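Local coordinates for protein glycoside Hydrolase (Bacteroides uniformis, PDB 5T99) that probably removes galactose from agarose-derived oligosaccharides, as a family 2 glycoside hydrolase of an agarose-degrading gut bacterium, at residues Gln519-Tyr523 / Asp524-Pro528; Val180-Glu184 / His185-Val189; Arg35-Lys38 / Gly39-Gly43. All blocks are in the same frame, centred on the assembly; numbering follows the deposited sequence. Where two conformers were deposited one is given.

In the fold
All three contacts are local: each closes only a short bend, and they follow one another along the chain without nesting or crossing. Contact 3 (35-43) comes first. It turns the chain off the end of strand 34-38, in the sugar-binding domain. Contact 2 (180-189) follows. It is a kink in the first strand of the next beta-sandwich domain. Contact 1 (519-528) is last, between strand 490-495 and helix 534-543 of the TIM barrel. It joins this barrel loop to segments that follow the helix, through Asp-524 with Arg-599 and Tyr-523 with Pro-628. Contacts 1 and 2 lie on opposite sides of the chain's centre. No two of the three touch.

Contact 1: residues Gln519-Tyr523 / Asp524-Pro528; sequences QVTSY and DLIGP
Val-520 and Thr-521 meet Ile-526 across a type I beta turn that runs from Thr-521 to Asp-524. The turn lies in the long loop after the seventh parallel strand of the TIM barrel (490-495), before helix 534-543. Its closing bond, from Asp-524 N to Thr-521 O, is weak at 3.5 Å. Val-520 uses one branch: Val-520 CG1 reaches Ile-526 CB at 3.8 Å. Thr-521 adds its methyl: Thr-521 CG2 comes 3.9 Å from Ile-526 CG1, and the two side chains cross at about a right angle. The hydroxyl of Thr-521 goes elsewhere. With chi1 at -169°, Thr-521 OG1 lies beside the carbonyl carbon and takes a weak bond of 3.4 Å from Tyr-523 N. The same OG1 sits at the edge of the Tyr-523 ring, in its plane. Leu-525 CD2 lies at 3.3 Å from Tyr-523 CB, very close for two carbons; with chi2 at an unusual -22°, the placing of this methyl is doubtful. Polar ends are tied to the rest of the chain. Asp-524 OD1 makes a salt bridge to Arg-599, and Ser-522 OG is hydrogen-bonded to Asp-598. Tyr-523 OH bonds to Pro-628 O, and the tyrosine ring meets Tyr-630 edge-to-face. The second carboxylate oxygen of Asp-524 is held by water. One water donates to both Ser-522 OG and Asp-524 OD2. The other donates to Ser-522 O at 2.7 Å and to Asp-524 OD2 at 2.6 Å, so OD2 accepts two water protons.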
loop_
_atom_site.group_PDB
_atom_site.type_symbol
_atom_site.label_atom_id
_atom_site.label_comp_id
_atom_site.label_asym_id
_atom_site.label_seq_id
_atom_site.Cartn_x
_atom_site.Cartn_y
_atom_site.Cartn_z
ATOM N N GLN A 519 -3.709 22.381 -13.468
ATOM C CA GLN A 519 -2.602 21.486 -13.229
ATOM C C GLN A 519 -1.566 22.305 -12.438
ATOM O O GLN A 519 -1.708 23.531 -12.300
ATOM C CB GLN A 519 -2.013 21.021 -14.565
ATOM C CG GLN A 519 -2.991 20.288 -15.490
ATOM C CD GLN A 519 -3.431 18.920 -14.968
ATOM O OE1 GLN A 519 -2.762 18.312 -14.128
ATOM N NE2 GLN A 519 -4.551 18.425 -15.479
ATOM N N VAL A 520 -0.533 21.629 -11.936
ATOM C CA VAL A 520 0.504 22.252 -11.113
ATOM C C VAL A 520 1.881 22.018 -11.733
ATOM O O VAL A 520 2.166 20.936 -12.275
ATOM C CB VAL A 520 0.491 21.678 -9.675
ATOM C CG1 VAL A 520 1.443 22.460 -8.771
ATOM C CG2 VAL A 520 -0.929 21.667 -9.117
ATOM N N THR A 521 2.741 23.031 -11.622
ATOM C CA THR A 521 4.101 22.986 -12.181
ATOM C C THR A 521 4.932 21.795 -11.645
ATOM O O THR A 521 5.020 21.575 -10.420
ATOM C CB THR A 521 4.859 24.330 -11.967
ATOM O OG1 THR A 521 6.069 24.344 -12.737
ATOM C CG2 THR A 521 5.192 24.578 -10.501
ATOM N N SER A 522 5.529 21.047 -12.583
ATOM C CA SER A 522 6.450 19.935 -12.279
ATOM C C SER A 522 7.894 20.399 -11.990
ATOM O O SER A 522 8.816 19.572 -11.921
ATOM C CB SER A 522 6.421 18.894 -13.415
ATOM O OG SER A 522 6.977 17.653 -13.025
ATOM N N TYR A 523 8.092 21.710 -11.815
ATOM C CA TYR A 523 9.310 22.224 -11.172
ATOM C C TYR A 523 9.332 21.958 -9.641
ATOM O O TYR A 523 10.355 22.190 -9.000
ATOM C CB TYR A 523 9.519 23.726 -11.485
ATOM C CG TYR A 523 10.067 24.012 -12.874
ATOM C CD1 TYR A 523 11.423 23.847 -13.147
ATOM C CD2 TYR A 523 9.237 24.455 -13.914
ATOM C CE1 TYR A 523 11.946 24.107 -14.406
ATOM C CE2 TYR A 523 9.752 24.722 -15.183
ATOM C CZ TYR A 523 11.109 24.545 -15.424
ATOM O OH TYR A 523 11.637 24.793 -16.669
ATOM N N ASP A 524 8.217 21.482 -9.068
ATOM C CA ASP A 524 8.133 21.055 -7.660
ATOM C C ASP A 524 8.484 22.182 -6.692
ATOM O O ASP A 524 9.484 22.124 -5.963
ATOM C CB ASP A 524 8.965 19.784 -7.394
ATOM C CG ASP A 524 8.387 18.555 -8.082
ATOM O OD1 ASP A 524 7.152 18.374 -8.062
ATOM O OD2 ASP A 524 9.159 17.751 -8.641
ATOM N N LEU A 525 7.644 23.217 -6.756
ATOM C CA LEU A 525 7.672 24.385 -5.876
ATOM C C LEU A 525 6.376 24.584 -5.050
ATOM O O LEU A 525 6.426 25.139 -3.952
ATOM C CB LEU A 525 7.896 25.656 -6.715
ATOM C CG LEU A 525 9.247 26.006 -7.366
ATOM C CD1 LEU A 525 10.425 25.318 -6.695
ATOM C CD2 LEU A 525 9.246 25.742 -8.860
ATOM N N ILE A 526 5.232 24.142 -5.572
ATOM C CA ILE A 526 3.923 24.557 -5.075
ATOM C C ILE A 526 3.331 23.481 -4.161
ATOM O O ILE A 526 3.591 22.293 -4.346
ATOM C CB ILE A 526 2.953 24.816 -6.266
ATOM C CG1 ILE A 526 3.535 25.857 -7.246
ATOM C CG2 ILE A 526 1.559 25.218 -5.789
ATOM C CD1 ILE A 526 3.919 27.192 -6.633
ATOM N N GLY A 527 2.539 23.920 -3.181
ATOM C CA GLY A 527 1.698 23.031 -2.373
ATOM C C GLY A 527 0.754 23.815 -1.464
ATOM O O GLY A 527 0.768 25.036 -1.492
ATOM N N PRO A 528 -0.068 23.118 -0.649
ATOM C CA PRO A 528 -0.867 23.777 0.403
ATOM C C PRO A 528 -0.018 24.565 1.416
ATOM O O PRO A 528 1.214 24.512 1.362
ATOM C CB PRO A 528 -1.587 22.605 1.094
ATOM C CG PRO A 528 -0.869 21.366 0.658
ATOM C CD PRO A 528 -0.322 21.665 -0.702
HETATM O O HOH W 1 7.336 16.792 -10.359
HETATM O O HOH W 2 10.894 18.816 -10.299
#

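Contact 2: residues Val180-Glu184 / His185-Val189; sequences VYIPE and HGVYV. With EDO (1,2-ethanediol), chain J.
Pro-183 to Gly-186 form a type II beta turn, with Glu-184 and His-185 at its corners and a positive phi at His-185. The two corner side chains lie side by side and point the same way. Glu-184 CG takes the place between backbone N and carbonyl carbon (chi1 61°), and the chain then runs out extended. This lays the carboxylate against the His-185 ring. The two planes are 22° apart and stacked, and Glu-184 OE1 is 3.5 Å from His-185 CE1. A carboxylate this close would probably favour the protonated imidazole. Glu-184 CG stands 4.2 Å above the plane of the His-185 ring, toward its rim. Replacing His-185 with an alanine is likely to leave the Glu-184 carboxylate without its stacking partner and freer to turn.

The turn breaks strand 180-194, the first strand of a hairpin with strand 198-209. The two belong to the beta sandwich, immunoglobulin-like in this family, that precedes the barrel. On the inner side, Ile-182 points across the bend. Ile-182 CG2 reaches Gly-186 CA at 3.7 Å, an approach that the missing side chain of the glycine allows. The same methyl, Ile-182 CG2, is 4.3 Å from Val-187 CG2. Both residues also touch Tyr-284 of the facing sheet, and Val-187 rests on Leu-270 there. Gly-186 CA makes a CA-H...O contact of 3.4 Å with Pro-183 O. At the far end, an ethanediol, probably from the crystallisation liquor, places O1 at 2.6 Å from Val-189 O.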
loop_
_atom_site.group_PDB
_atom_site.type_symbol
_atom_site.label_atom_id
_atom_site.label_comp_id
_atom_site.label_asym_id
_atom_site.label_seq_id
_atom_site.Cartn_x
_atom_site.Cartn_y
_atom_site.Cartn_z
ATOM N N VAL A 180 -11.687 -29.387 17.468
ATOM C CA VAL A 180 -10.468 -28.916 18.113
ATOM C C VAL A 180 -9.608 -28.232 17.053
ATOM O O VAL A 180 -9.136 -28.873 16.111
ATOM C CB VAL A 180 -9.687 -30.065 18.781
ATOM C CG1 VAL A 180 -8.527 -29.515 19.604
ATOM C CG2 VAL A 180 -10.609 -30.898 19.668
ATOM N N TYR A 181 -9.395 -26.931 17.213
ATOM C CA TYR A 181 -8.742 -26.134 16.169
ATOM C C TYR A 181 -8.182 -24.810 16.681
ATOM O O TYR A 181 -8.553 -24.316 17.760
ATOM C CB TYR A 181 -9.735 -25.817 15.035
ATOM C CG TYR A 181 -10.845 -24.877 15.483
ATOM C CD1 TYR A 181 -10.827 -23.524 15.147
ATOM C CD2 TYR A 181 -11.891 -25.338 16.283
ATOM C CE1 TYR A 181 -11.830 -22.667 15.575
ATOM C CE2 TYR A 181 -12.897 -24.484 16.727
ATOM C CZ TYR A 181 -12.868 -23.156 16.370
ATOM O OH TYR A 181 -13.872 -22.329 16.818
ATOM N N ILE A 182 -7.328 -24.231 15.842
ATOM C CA ILE A 182 -6.755 -22.902 16.056
ATOM C C ILE A 182 -7.724 -21.837 15.500
ATOM O O ILE A 182 -7.954 -21.810 14.295
ATOM C CB ILE A 182 -5.366 -22.812 15.373
ATOM C CG1 ILE A 182 -4.393 -23.790 16.046
ATOM C CG2 ILE A 182 -4.811 -21.397 15.419
ATOM C CD1 ILE A 182 -3.206 -24.156 15.184
ATOM N N PRO A 183 -8.286 -20.958 16.370
ATOM C CA PRO A 183 -9.207 -19.891 15.927
ATOM C C PRO A 183 -8.465 -18.762 15.246
ATOM O O PRO A 183 -7.240 -18.858 15.092
ATOM C CB PRO A 183 -9.848 -19.417 17.227
ATOM C CG PRO A 183 -8.785 -19.648 18.249
ATOM C CD PRO A 183 -8.022 -20.868 17.817
ATOM N N GLU A 184 -9.170 -17.708 14.825
ATOM C CA GLU A 184 -8.524 -16.716 13.951
ATOM C C GLU A 184 -7.416 -15.978 14.681
ATOM O O GLU A 184 -7.507 -15.744 15.879
ATOM C CB GLU A 184 -9.502 -15.741 13.273
ATOM C CG GLU A 184 -10.332 -14.861 14.189
ATOM C CD GLU A 184 -10.876 -13.600 13.501
ATOM O OE1 GLU A 184 -10.667 -13.383 12.267
ATOM O OE2 GLU A 184 -11.528 -12.818 14.215
ATOM N N HIS A 185 -6.362 -15.659 13.939
ATOM C CA HIS A 185 -5.161 -15.033 14.490
ATOM C C HIS A 185 -4.581 -15.809 15.671
ATOM O O HIS A 185 -4.042 -15.223 16.599
ATOM C CB HIS A 185 -5.471 -13.589 14.879
ATOM C CG HIS A 185 -6.245 -12.851 13.832
ATOM N ND1 HIS A 185 -7.277 -11.987 14.134
ATOM C CD2 HIS A 185 -6.153 -12.875 12.479
ATOM C CE1 HIS A 185 -7.764 -11.487 13.011
ATOM N NE2 HIS A 185 -7.107 -12.018 11.995
ATOM N N GLY A 186 -4.659 -17.134 15.597
ATOM C CA GLY A 186 -4.377 -17.998 16.737
ATOM C C GLY A 186 -2.940 -18.439 16.966
ATOM O O GLY A 186 -2.694 -19.228 17.885
ATOM N N VAL A 187 -2.005 -17.963 16.136
ATOM C CA VAL A 187 -0.568 -18.187 16.350
ATOM C C VAL A 187 0.178 -16.853 16.329
ATOM O O VAL A 187 -0.039 -16.022 15.454
ATOM C CB VAL A 187 0.038 -19.129 15.292
ATOM C CG1 VAL A 187 1.543 -19.279 15.498
ATOM C CG2 VAL A 187 -0.647 -20.485 15.329
ATOM N N TYR A 188 1.067 -16.675 17.297
ATOM C CA TYR A 188 1.819 -15.450 17.476
ATOM C C TYR A 188 3.308 -15.828 17.561
ATOM O O TYR A 188 3.730 -16.442 18.535
ATOM C CB TYR A 188 1.298 -14.752 18.747
ATOM C CG TYR A 188 2.035 -13.523 19.227
ATOM C CD1 TYR A 188 2.713 -12.660 18.349
ATOM C CD2 TYR A 188 2.021 -13.189 20.589
ATOM C CE1 TYR A 188 3.356 -11.516 18.825
ATOM C CE2 TYR A 188 2.655 -12.051 21.067
ATOM C CZ TYR A 188 3.323 -11.218 20.190
ATOM O OH TYR A 188 3.966 -10.104 20.707
ATOM N N VAL A 189 4.077 -15.465 16.527
ATOM C CA VAL A 189 5.475 -15.857 16.356
ATOM C C VAL A 189 6.390 -14.665 16.619
ATOM O O VAL A 189 6.259 -13.636 15.947
ATOM C CB VAL A 189 5.722 -16.335 14.908
ATOM C CG1 VAL A 189 7.177 -16.781 14.710
ATOM C CG2 VAL A 189 4.745 -17.447 14.534
HETATM C C1 EDO J . 7.822 -11.202 14.079
HETATM O O1 EDO J . 6.611 -11.276 14.875
HETATM C C2 EDO J . 8.107 -12.495 13.306
HETATM O O2 EDO J . 8.069 -12.310 11.874
#

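Contact 3: residues Arg35-Lys38 / Gly39-Gly43; sequences RFFK and GEIKG
Glu-40 OE1 is gripped by two N-H groups in one of the two conformers deposited for this side chain. Ile-41 N donates to Glu-40 OE1 at 2.9 Å with an angle of 143°, and it meets the anti lone pair, away from the other oxygen. Trp-87 NE1, from the neighbouring strand 86-93, is the second donor. A turn about CB-CG (chi2 61°) folds the glutamate carboxylate back toward its own backbone. This bond lies just past the bend where the chain leaves strand 34-38.

Phe-37 fills the inside of that bend. Its CG stands opposite the backbone N (chi1 -179°), which sends the ring toward the residues that follow. Gly-39 O lies at the ring edge, near the ring plane, 3.4 Å from Phe-37 CD1 and 3.5 Å from Phe-37 CE1. The polarised C-H bonds of the ring edge thus face a carbonyl oxygen. Ile-41 crosses the phenylalanine at about a right angle and puts Ile-41 CG2 3.9 Å from Phe-37 CD1. The Phe-37 ring also meets that of Trp-54.

The backbone angles of Gly-39 call for glycine: a CB would be jammed against Lys-38 O. Lys-38 itself runs out fully extended, and only its root touches the bend, with Lys-38 CB 3.5 Å from Gly-39 N. Backbone bonds between Phe-37 and Trp-87 and between Gly-39 and Thr-85 keep the turning chain beside its neighbour. The arrangement is a strand end at the surface of an antiparallel sheet, in the jelly-roll-like sugar-binding domain of family 2 glycoside hydrolases.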
loop_
_atom_site.group_PDB
_atom_site.type_symbol
_atom_site.label_atom_id
_atom_site.label_comp_id
_atom_site.label_asym_id
_atom_site.label_seq_id
_atom_site.Cartn_x
_atom_site.Cartn_y
_atom_site.Cartn_z
ATOM N N ARG A 35 -23.847 -12.576 -6.076
ATOM C CA ARG A 35 -24.784 -11.636 -6.697
ATOM C C ARG A 35 -24.626 -10.267 -6.034
ATOM O O ARG A 35 -24.507 -10.191 -4.795
ATOM C CB ARG A 35 -26.214 -12.121 -6.498
ATOM C CG ARG A 35 -26.484 -13.510 -7.055
ATOM C CD ARG A 35 -26.480 -13.487 -8.568
ATOM N NE ARG A 35 -27.077 -14.711 -9.090
ATOM C CZ ARG A 35 -27.798 -14.824 -10.211
ATOM N NH1 ARG A 35 -28.071 -13.772 -10.995
ATOM N NH2 ARG A 35 -28.264 -16.026 -10.554
ATOM N N PHE A 36 -24.621 -9.205 -6.847
ATOM C CA PHE A 36 -24.498 -7.816 -6.370
ATOM C C PHE A 36 -25.643 -6.934 -6.886
ATOM O O PHE A 36 -26.095 -7.077 -8.026
ATOM C CB PHE A 36 -23.145 -7.212 -6.788
ATOM C CG PHE A 36 -23.007 -5.725 -6.503
ATOM C CD1 PHE A 36 -22.929 -5.253 -5.188
ATOM C CD2 PHE A 36 -22.946 -4.798 -7.546
ATOM C CE1 PHE A 36 -22.799 -3.897 -4.920
ATOM C CE2 PHE A 36 -22.816 -3.439 -7.284
ATOM C CZ PHE A 36 -22.739 -2.989 -5.969
ATOM N N PHE A 37 -26.089 -6.023 -6.026
ATOM C CA PHE A 37 -27.063 -5.004 -6.378
ATOM C C PHE A 37 -26.717 -3.694 -5.664
ATOM O O PHE A 37 -26.693 -3.648 -4.433
ATOM C CB PHE A 37 -28.479 -5.465 -5.997
ATOM C CG PHE A 37 -29.552 -4.474 -6.352
ATOM C CD1 PHE A 37 -30.053 -3.592 -5.393
ATOM C CD2 PHE A 37 -30.048 -4.404 -7.658
ATOM C CE1 PHE A 37 -31.038 -2.667 -5.727
ATOM C CE2 PHE A 37 -31.036 -3.484 -7.995
ATOM C CZ PHE A 37 -31.535 -2.618 -7.028
ATOM N N LYS A 38 -26.445 -2.647 -6.449
ATOM C CA LYS A 38 -26.236 -1.293 -5.934
ATOM C C LYS A 38 -27.584 -0.608 -5.705
ATOM O O LYS A 38 -28.298 -0.354 -6.657
ATOM C CB LYS A 38 -25.409 -0.476 -6.927
ATOM C CG LYS A 38 -25.063 0.926 -6.450
ATOM C CD LYS A 38 -24.200 1.655 -7.462
ATOM C CE LYS A 38 -23.886 3.068 -6.984
ATOM N NZ LYS A 38 -23.343 3.915 -8.081
ATOM N N GLY A 39 -27.917 -0.313 -4.448
ATOM C CA GLY A 39 -29.162 0.389 -4.081
ATOM C C GLY A 39 -29.944 -0.329 -2.988
ATOM O O GLY A 39 -29.713 -1.516 -2.725
ATOM N N GLU A 40 -30.858 0.382 -2.330
ATOM C CA GLU A 40 -31.672 -0.222 -1.274
ATOM C C GLU A 40 -32.788 -1.048 -1.899
ATOM O O GLU A 40 -33.338 -0.686 -2.940
ATOM C CB GLU A 40 -32.255 0.834 -0.326
ATOM C CG GLU A 40 -33.033 0.263 0.863
ATOM C CD GLU A 40 -32.195 -0.626 1.779
ATOM O OE1 GLU A 40 -31.943 -1.799 1.428
ATOM O OE2 GLU A 40 -31.812 -0.157 2.873
ATOM N N ILE A 41 -33.083 -2.173 -1.259
ATOM C CA ILE A 41 -34.184 -3.063 -1.648
ATOM C C ILE A 41 -34.623 -3.842 -0.404
ATOM O O ILE A 41 -33.782 -4.288 0.385
ATOM C CB ILE A 41 -33.813 -3.993 -2.838
ATOM C CG1 ILE A 41 -34.953 -4.979 -3.146
ATOM C CG2 ILE A 41 -32.509 -4.742 -2.584
ATOM C CD1 ILE A 41 -34.958 -5.509 -4.569
ATOM N N LYS A 42 -35.936 -3.972 -0.222
ATOM C CA LYS A 42 -36.510 -4.575 0.989
ATOM C C LYS A 42 -36.330 -6.094 0.995
ATOM O O LYS A 42 -36.395 -6.729 -0.058
ATOM C CB LYS A 42 -38.004 -4.231 1.109
ATOM N N GLY A 43 -36.073 -6.651 2.180
ATOM C CA GLY A 43 -36.031 -8.107 2.402
ATOM C C GLY A 43 -35.001 -8.929 1.637
ATOM O O GLY A 43 -35.165 -10.141 1.509
#